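Lysine-specific demethylase REF6 (Arabidopsis thaliana, PDB 6A58) demethylates the H3K27me2 and H3K27me3 marks of histone H3 and binds specific DNA sequences through its four C2H2 zinc fingers. Local coordinates at residues S92-E95 and H96-H100. Residues are numbered along the deposited sequence; the frame is centred on the assembly and turned at random.
Sequences SRTE and HIRVH. With ZN (zinc ion), chain D.
Across the join of 92-95 and 96-100 the backbone is one unbroken helical run, fixed by an i to i+4 bond from I97 N to R93 O (2.9 Å) and a second from H96 N to S92 O, after which the bonding shifts to i to i+3, weak from R98 N to E95 O (3.2 Å, 131°) and continued by V99 N to H96 O. The run belongs to helix 90-101 of the third C2H2 zinc finger, in the DNA-binding region. H96 and H100, four residues apart on the same side of the helix, present NE2 to one zinc ion, each at 2.1 Å; C78 and C83 complete the site. H96 reaches it with CG anti to its backbone N (chi1 166°), and its ring also meets that of F87. The aliphatic part of R93 runs beside I97 and points the same way, CG to CD1 3.9 Å, while its NH1 bonds to K77 O. Elsewhere on the helix R98 extends back over the preceding turn, one guanidinium face above E95 CA. The carboxylate and guanidinium planes differ by 47°. E95 OE2 stays 4.6 Å from R98 NH1, too far and too far out of plane for a salt bridge; a water links the two groups instead. NH1 also bonds to R118 O of the fourth finger. Replacing R98 with a leucine would probably leave R118 O and the bridging water without this donor, and E95 without the nearby positive charge. That water lies at the guanidinium edge, accepting from R98 NH1 and donating to E95 OE2 at 2.8 Å.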
ATOM      1  N   SER A  92       0.393  -3.149   7.418  1.00 33.74           N
ATOM      2  CA  SER A  92      -1.025  -2.988   7.754  1.00 33.55           C
ATOM      3  C   SER A  92      -1.592  -4.251   8.399  1.00 31.53           C
ATOM      4  O   SER A  92      -2.353  -4.168   9.370  1.00 31.58           O
ATOM      5  CB  SER A  92      -1.843  -2.642   6.506  1.00 35.00           C
ATOM      6  OG  SER A  92      -1.384  -1.443   5.909  1.00 37.73           O
ATOM      7  N   ARG A  93      -1.228  -5.412   7.857  1.00 30.07           N
ATOM      8  CA  ARG A  93      -1.657  -6.690   8.437  1.00 29.04           C
ATOM      9  C   ARG A  93      -1.060  -6.873   9.829  1.00 29.51           C
ATOM     10  O   ARG A  93      -1.769  -7.258  10.757  1.00 28.33           O
ATOM     11  CB  ARG A  93      -1.275  -7.878   7.546  1.00 28.86           C
ATOM     12  CG  ARG A  93      -1.590  -9.230   8.177  1.00 28.93           C
ATOM     13  CD  ARG A  93      -1.508 -10.380   7.195  1.00 28.79           C
ATOM     14  NE  ARG A  93      -0.147 -10.623   6.722  1.00 28.94           N
ATOM     15  CZ  ARG A  93       0.216 -11.632   5.927  1.00 28.90           C
ATOM     16  NH1 ARG A  93      -0.677 -12.519   5.491  1.00 29.53           N
ATOM     17  NH2 ARG A  93       1.489 -11.752   5.551  1.00 29.58           N
ATOM     18  N   THR A  94       0.239  -6.613   9.967  1.00 30.15           N
ATOM     19  CA  THR A  94       0.920  -6.740  11.263  1.00 30.62           C
ATOM     20  C   THR A  94       0.289  -5.841  12.334  1.00 30.42           C
ATOM     21  O   THR A  94       0.052  -6.288  13.460  1.00 29.89           O
ATOM     22  CB  THR A  94       2.430  -6.451  11.130  1.00 31.40           C
ATOM     23  OG1 THR A  94       3.016  -7.426  10.260  1.00 32.90           O
ATOM     24  CG2 THR A  94       3.131  -6.505  12.485  1.00 32.33           C
ATOM     25  N   GLU A  95       0.019  -4.586  11.982  1.00 30.66           N
ATOM     26  CA  GLU A  95      -0.686  -3.668  12.885  1.00 31.18           C
ATOM     27  C   GLU A  95      -2.061  -4.215  13.273  1.00 30.36           C
ATOM     28  O   GLU A  95      -2.424  -4.203  14.450  1.00 30.43           O
ATOM     29  CB  GLU A  95      -0.812  -2.269  12.270  1.00 32.29           C
ATOM     30  CG  GLU A  95       0.482  -1.468  12.335  1.00 33.48           C
ATOM     31  CD  GLU A  95       0.332  -0.020  11.893  1.00 34.23           C
ATOM     32  OE1 GLU A  95      -0.753   0.377  11.413  1.00 36.31           O
ATOM     33  OE2 GLU A  95       1.318   0.731  12.030  1.00 36.43           O
ATOM     34  N   HIS A  96      -2.806  -4.712  12.287  1.00 28.23           N
ATOM     35  CA  HIS A  96      -4.124  -5.304  12.538  1.00 27.60           C
ATOM     36  C   HIS A  96      -4.106  -6.484  13.510  1.00 26.53           C
ATOM     37  O   HIS A  96      -4.984  -6.584  14.373  1.00 26.44           O
ATOM     38  CB  HIS A  96      -4.791  -5.748  11.236  1.00 27.61           C
ATOM     39  CG  HIS A  96      -5.966  -6.648  11.452  1.00 27.66           C
ATOM     40  ND1 HIS A  96      -7.198  -6.177  11.849  1.00 28.17           N
ATOM     41  CD2 HIS A  96      -6.091  -7.993  11.347  1.00 27.93           C
ATOM     42  CE1 HIS A  96      -8.034  -7.193  11.971  1.00 28.37           C
ATOM     43  NE2 HIS A  96      -7.387  -8.305  11.673  1.00 28.44           N
ATOM     44  N   ILE A  97      -3.121  -7.371  13.374  1.00 25.70           N
ATOM     45  CA  ILE A  97      -3.024  -8.562  14.237  1.00 25.15           C
ATOM     46  C   ILE A  97      -2.935  -8.172  15.722  1.00 25.08           C
ATOM     47  O   ILE A  97      -3.427  -8.901  16.589  1.00 24.68           O
ATOM     48  CB  ILE A  97      -1.850  -9.482  13.817  1.00 25.13           C
ATOM     49  CG1 ILE A  97      -2.126 -10.102  12.442  1.00 25.78           C
ATOM     50  CG2 ILE A  97      -1.631 -10.607  14.825  1.00 25.09           C
ATOM     51  CD1 ILE A  97      -0.890 -10.606  11.728  1.00 26.14           C
ATOM     52  N   ARG A  98      -2.349  -7.010  16.014  1.00 24.18           N
ATOM     53  CA  ARG A  98      -2.290  -6.505  17.389  1.00 24.59           C
ATOM     54  C   ARG A  98      -3.673  -6.288  18.016  1.00 24.69           C
ATOM     55  O   ARG A  98      -3.804  -6.349  19.238  1.00 24.66           O
ATOM     56  CB  ARG A  98      -1.476  -5.210  17.474  1.00 25.03           C
ATOM     57  CG  ARG A  98      -0.011  -5.366  17.092  1.00 25.97           C
ATOM     58  CD  ARG A  98       0.666  -4.015  16.983  1.00 26.27           C
ATOM     59  NE  ARG A  98       1.953  -4.127  16.302  1.00 27.05           N
ATOM     60  CZ  ARG A  98       2.597  -3.116  15.711  1.00 27.09           C
ATOM     61  NH1 ARG A  98       2.101  -1.881  15.712  1.00 27.26           N
ATOM     62  NH2 ARG A  98       3.760  -3.350  15.107  1.00 28.03           N
ATOM     63  N   VAL A  99      -4.693  -6.039  17.191  1.00 24.71           N
ATOM     64  CA  VAL A  99      -6.077  -5.923  17.683  1.00 25.02           C
ATOM     65  C   VAL A  99      -6.507  -7.243  18.326  1.00 25.18           C
ATOM     66  O   VAL A  99      -7.148  -7.239  19.376  1.00 25.48           O
ATOM     67  CB  VAL A  99      -7.073  -5.522  16.562  1.00 26.26           C
ATOM     68  CG1 VAL A  99      -8.507  -5.479  17.081  1.00 26.94           C
ATOM     69  CG2 VAL A  99      -6.690  -4.174  15.961  1.00 26.78           C
ATOM     70  N   HIS A 100      -6.135  -8.359  17.702  1.00 24.14           N
ATOM     71  CA  HIS A 100      -6.450  -9.690  18.222  1.00 24.69           C
ATOM     72  C   HIS A 100      -5.617 -10.065  19.441  1.00 24.93           C
ATOM     73  O   HIS A 100      -6.137 -10.674  20.375  1.00 24.91           O
ATOM     74  CB  HIS A 100      -6.230 -10.763  17.158  1.00 24.96           C
ATOM     75  CG  HIS A 100      -7.077 -10.604  15.936  1.00 25.49           C
ATOM     76  ND1 HIS A 100      -8.446 -10.453  15.989  1.00 26.62           N
ATOM     77  CD2 HIS A 100      -6.751 -10.614  14.621  1.00 25.50           C
ATOM     78  CE1 HIS A 100      -8.924 -10.349  14.763  1.00 27.47           C
ATOM     79  NE2 HIS A 100      -7.917 -10.453  13.913  1.00 26.04           N
TER
HETATM   80 ZN    ZN D1403      -7.754 -10.367  11.847  0.80 31.10          ZN
HETATM   81  O   HOH W   1       2.949   0.477  14.320  1.00 33.72           O